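Local atomic coordinates of Nitrate/nitrite binding protein NrtA (Synechocystis sp., PDB entry 2G29), a protein that binds nitrate as the substrate-binding component of the NrtABCD ABC transporter, which takes up nitrate and probably also nitrite. Residues Ala35-Leu48 against Gly83-Leu95. Residues are numbered along the deposited sequence; the frame is centred on the assembly and turned at random.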
loop_
_atom_site.group_PDB
_atom_site.type_symbol
_atom_site.label_atom_id
_atom_site.label_comp_id
_atom_site.label_asym_id
_atom_site.label_seq_id
_atom_site.Cartn_x
_atom_site.Cartn_y
_atom_site.Cartn_z
ATOM N N ALA A 35 -7.509 21.012 2.404
ATOM C CA ALA A 35 -6.233 20.297 2.267
ATOM C C ALA A 35 -6.398 19.607 0.919
ATOM O O ALA A 35 -7.519 19.345 0.498
ATOM C CB ALA A 35 -6.051 19.255 3.385
ATOM N N LYS A 36 -5.291 19.378 0.217
ATOM C CA LYS A 36 -5.341 18.684 -1.072
ATOM C C LYS A 36 -4.704 17.322 -0.829
ATOM O O LYS A 36 -3.502 17.236 -0.572
ATOM C CB LYS A 36 -4.559 19.456 -2.154
ATOM C CG LYS A 36 -5.231 20.805 -2.532
ATOM C CD LYS A 36 -4.992 21.161 -3.995
ATOM C CE LYS A 36 -3.651 21.713 -4.267
ATOM N NZ LYS A 36 -3.402 21.706 -5.748
ATOM N N LEU A 37 -5.523 16.264 -0.890
ATOM C CA LEU A 37 -5.057 14.902 -0.633
ATOM C C LEU A 37 -5.108 14.048 -1.874
ATOM O O LEU A 37 -6.175 13.841 -2.479
ATOM C CB LEU A 37 -5.907 14.276 0.459
ATOM C CG LEU A 37 -6.014 15.066 1.761
ATOM C CD1 LEU A 37 -6.931 14.307 2.714
ATOM C CD2 LEU A 37 -4.622 15.265 2.356
ATOM N N GLY A 38 -3.949 13.539 -2.271
ATOM C CA GLY A 38 -3.964 12.698 -3.455
ATOM C C GLY A 38 -4.299 11.245 -3.175
ATOM O O GLY A 38 -4.163 10.774 -2.020
ATOM N N PHE A 39 -4.824 10.556 -4.193
ATOM C CA PHE A 39 -5.026 9.095 -4.080
ATOM C C PHE A 39 -4.809 8.476 -5.454
ATOM O O PHE A 39 -4.926 9.171 -6.473
ATOM C CB PHE A 39 -6.441 8.722 -3.584
ATOM C CG PHE A 39 -7.530 8.896 -4.614
ATOM C CD1 PHE A 39 -7.981 7.805 -5.365
ATOM C CD2 PHE A 39 -8.099 10.164 -4.842
ATOM C CE1 PHE A 39 -8.981 7.967 -6.321
ATOM C CE2 PHE A 39 -9.082 10.337 -5.780
ATOM C CZ PHE A 39 -9.533 9.249 -6.527
ATOM N N ILE A 40 -4.482 7.191 -5.459
ATOM C CA ILE A 40 -4.349 6.428 -6.686
ATOM C C ILE A 40 -5.601 5.518 -6.674
ATOM O O ILE A 40 -6.071 5.093 -5.579
ATOM C CB ILE A 40 -3.023 5.624 -6.692
ATOM C CG1 ILE A 40 -1.812 6.565 -6.846
ATOM C CG2 ILE A 40 -3.012 4.623 -7.818
ATOM C CD1 ILE A 40 -1.775 7.716 -5.900
ATOM N N ALA A 41 -6.159 5.245 -7.853
ATOM C CA ALA A 41 -7.409 4.466 -7.964
ATOM C C ALA A 41 -7.203 3.022 -7.559
ATOM O O ALA A 41 -6.917 2.156 -8.404
ATOM C CB ALA A 41 -7.947 4.538 -9.398
ATOM N N LEU A 42 -7.356 2.803 -6.258
ATOM C CA LEU A 42 -7.171 1.526 -5.574
ATOM C C LEU A 42 -8.150 1.441 -4.411
ATOM O O LEU A 42 -8.376 2.446 -3.733
ATOM C CB LEU A 42 -5.754 1.460 -5.003
ATOM C CG LEU A 42 -4.675 1.498 -6.077
ATOM C CD1 LEU A 42 -3.370 1.974 -5.462
ATOM C CD2 LEU A 42 -4.528 0.137 -6.716
ATOM N N THR A 43 -8.668 0.245 -4.142
ATOM C CA THR A 43 -9.622 0.073 -3.061
ATOM C C THR A 43 -9.080 0.567 -1.730
ATOM O O THR A 43 -9.851 1.089 -0.915
ATOM C CB THR A 43 -10.033 -1.376 -2.946
ATOM O OG1 THR A 43 -10.391 -1.836 -4.247
ATOM C CG2 THR A 43 -11.273 -1.506 -2.030
ATOM N N ASP A 44 -7.773 0.444 -1.489
ATOM C CA ASP A 44 -7.243 0.904 -0.214
ATOM C C ASP A 44 -7.157 2.434 -0.047
ATOM O O ASP A 44 -6.709 2.931 0.990
ATOM C CB ASP A 44 -5.913 0.215 0.143
ATOM C CG ASP A 44 -4.900 0.230 -0.979
ATOM O OD1 ASP A 44 -4.829 1.195 -1.740
ATOM O OD2 ASP A 44 -4.129 -0.748 -1.028
ATOM N N ALA A 45 -7.642 3.176 -1.037
ATOM C CA ALA A 45 -7.785 4.629 -0.924
ATOM C C ALA A 45 -9.182 4.918 -0.354
ATOM O O ALA A 45 -9.499 6.059 -0.063
ATOM C CB ALA A 45 -7.671 5.278 -2.301
ATOM N N ALA A 46 -10.002 3.866 -0.204
ATOM C CA ALA A 46 -11.388 4.067 0.265
ATOM C C ALA A 46 -11.568 4.988 1.464
ATOM O O ALA A 46 -12.436 5.839 1.446
ATOM C CB ALA A 46 -12.081 2.733 0.551
ATOM N N PRO A 47 -10.760 4.838 2.507
ATOM C CA PRO A 47 -10.947 5.727 3.663
ATOM C C PRO A 47 -10.875 7.211 3.309
ATOM O O PRO A 47 -11.638 8.015 3.849
ATOM C CB PRO A 47 -9.837 5.291 4.626
ATOM C CG PRO A 47 -8.855 4.567 3.785
ATOM C CD PRO A 47 -9.680 3.862 2.726
ATOM N N LEU A 48 -9.972 7.606 2.412
ATOM C CA LEU A 48 -9.866 9.014 2.061
ATOM C C LEU A 48 -11.072 9.503 1.242
ATOM O O LEU A 48 -11.519 10.654 1.406
ATOM C CB LEU A 48 -8.585 9.310 1.273
ATOM C CG LEU A 48 -7.265 9.092 2.014
ATOM C CD1 LEU A 48 -6.183 9.839 1.256
ATOM C CD2 LEU A 48 -7.334 9.597 3.452
ATOM N N GLY A 83 4.012 20.610 -3.298
ATOM C CA GLY A 83 3.257 21.149 -2.184
ATOM C C GLY A 83 2.085 21.924 -2.755
ATOM O O GLY A 83 2.118 22.337 -3.921
ATOM N N SER A 84 1.062 22.141 -1.951
ATOM C CA SER A 84 -0.103 22.859 -2.450
ATOM C C SER A 84 0.156 24.303 -2.876
ATOM O O SER A 84 -0.468 24.777 -3.818
ATOM C CB SER A 84 -1.239 22.804 -1.425
ATOM O OG SER A 84 -0.894 23.491 -0.252
ATOM N N ALA A 85 1.089 24.983 -2.222
ATOM C CA ALA A 85 1.366 26.376 -2.563
ATOM C C ALA A 85 1.901 26.526 -3.987
ATOM O O ALA A 85 1.781 27.596 -4.606
ATOM C CB ALA A 85 2.356 26.978 -1.547
ATOM N N SER A 86 2.500 25.472 -4.518
ATOM C CA SER A 86 3.019 25.539 -5.879
ATOM C C SER A 86 2.184 24.695 -6.861
ATOM O O SER A 86 2.655 24.312 -7.937
ATOM C CB SER A 86 4.478 25.130 -5.882
ATOM O OG SER A 86 5.244 26.145 -5.202
ATOM N N GLY A 87 0.960 24.373 -6.454
ATOM C CA GLY A 87 0.047 23.642 -7.328
ATOM C C GLY A 87 -0.035 22.136 -7.178
ATOM O O GLY A 87 -0.705 21.469 -7.971
ATOM N N GLY A 88 0.645 21.614 -6.163
ATOM C CA GLY A 88 0.649 20.179 -5.898
ATOM C C GLY A 88 -0.297 19.776 -4.788
ATOM O O GLY A 88 -1.407 20.312 -4.671
ATOM N N ILE A 89 0.131 18.832 -3.951
ATOM C CA ILE A 89 -0.748 18.332 -2.884
ATOM C C ILE A 89 -0.056 18.400 -1.518
ATOM O O ILE A 89 1.185 18.494 -1.435
ATOM C CB ILE A 89 -1.250 16.840 -3.180
ATOM C CG1 ILE A 89 -0.025 15.896 -3.300
ATOM C CG2 ILE A 89 -2.104 16.808 -4.450
ATOM C CD1 ILE A 89 -0.430 14.490 -3.661
ATOM N N ASP A 90 -0.858 18.355 -0.458
ATOM C CA ASP A 90 -0.390 18.405 0.925
ATOM C C ASP A 90 -0.136 17.036 1.544
ATOM O O ASP A 90 0.645 16.916 2.503
ATOM C CB ASP A 90 -1.440 19.115 1.803
ATOM C CG ASP A 90 -1.790 20.524 1.301
ATOM O OD1 ASP A 90 -0.899 21.391 1.284
ATOM O OD2 ASP A 90 -2.958 20.742 0.914
ATOM N N GLY A 91 -0.832 16.022 1.029
ATOM C CA GLY A 91 -0.673 14.687 1.561
ATOM C C GLY A 91 -1.291 13.704 0.594
ATOM O O GLY A 91 -1.833 14.090 -0.448
ATOM N N ALA A 92 -1.255 12.425 0.945
ATOM C CA ALA A 92 -1.765 11.408 0.030
ATOM C C ALA A 92 -1.957 10.050 0.659
ATOM O O ALA A 92 -1.353 9.745 1.687
ATOM C CB ALA A 92 -0.737 11.214 -1.110
ATOM N N HIS A 93 -2.805 9.260 -0.010
ATOM C CA HIS A 93 -2.954 7.826 0.233
ATOM C C HIS A 93 -1.650 7.451 -0.507
ATOM O O HIS A 93 -1.456 7.802 -1.661
ATOM C CB HIS A 93 -4.265 7.356 -0.439
ATOM C CG HIS A 93 -4.176 6.081 -1.238
ATOM N ND1 HIS A 93 -4.318 4.816 -0.704
ATOM C CD2 HIS A 93 -4.109 5.920 -2.582
ATOM C CE1 HIS A 93 -4.362 3.925 -1.693
ATOM N NE2 HIS A 93 -4.246 4.572 -2.833
ATOM N N ILE A 94 -0.755 6.730 0.165
ATOM C CA ILE A 94 0.567 6.484 -0.393
ATOM C C ILE A 94 1.214 5.175 0.039
ATOM O O ILE A 94 0.920 4.636 1.094
ATOM C CB ILE A 94 1.466 7.701 -0.006
ATOM C CG1 ILE A 94 2.757 7.705 -0.829
ATOM C CG2 ILE A 94 1.748 7.695 1.493
ATOM C CD1 ILE A 94 3.400 9.147 -0.906
ATOM N N LEU A 95 2.098 4.648 -0.800
ATOM C CA LEU A 95 2.812 3.418 -0.429
ATOM C C LEU A 95 3.652 3.763 0.824
ATOM O O LEU A 95 4.328 4.810 0.859
ATOM C CB LEU A 95 3.748 3.017 -1.573
ATOM C CG LEU A 95 3.092 2.856 -2.949
ATOM C CD1 LEU A 95 4.118 2.365 -3.986
ATOM C CD2 LEU A 95 1.953 1.839 -2.880
#
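Strand 36-39 pairs in parallel with the start of strand 91-95, which turns a corner at H93, in the sheet of one domain of this periplasmic binding protein's C-clamp; L37 is bridged to G91 and G38 to A92. The register follows from the backbone bonds D90 N to K36 O, G38 N to G91 O (2.8 Å) and H93 N to G38 O. Just before the bridged residues, the D90 side chain bonds to K36 N. With CG anti to its own carbonyl carbon (chi1 -56°), D90 turns OD2 to K36 N, which it meets through the anti lone pair at 2.8 Å and 161° at the hydrogen, while OD1 accepts from S84 OG on the syn side, somewhat out of the carboxylate plane, at 2.6 Å. Without the carboxylate, as in an alanine at this position, K36 N and the S84 hydroxyl would probably lose their acceptor, and with it one tether between turn and strand. A side chain at G38 would collide with I89 CD1. Beyond the ladder, the H93 ring fits inside the bend of 40-45. A45 CB sits over the ring centre, 3.5 Å from the centroid and 6° off the normal, a CH-pi contact; L48 CD1 packs on H93 CB at 3.6 Å. D44 in this bend is salt-bridged to K240, a nitrate ligand. Strand 36-39 is flanked by parallel strand 66-69, strand 91-95 by antiparallel strand 240-245, and helix 253-271 packs against A35 and L48.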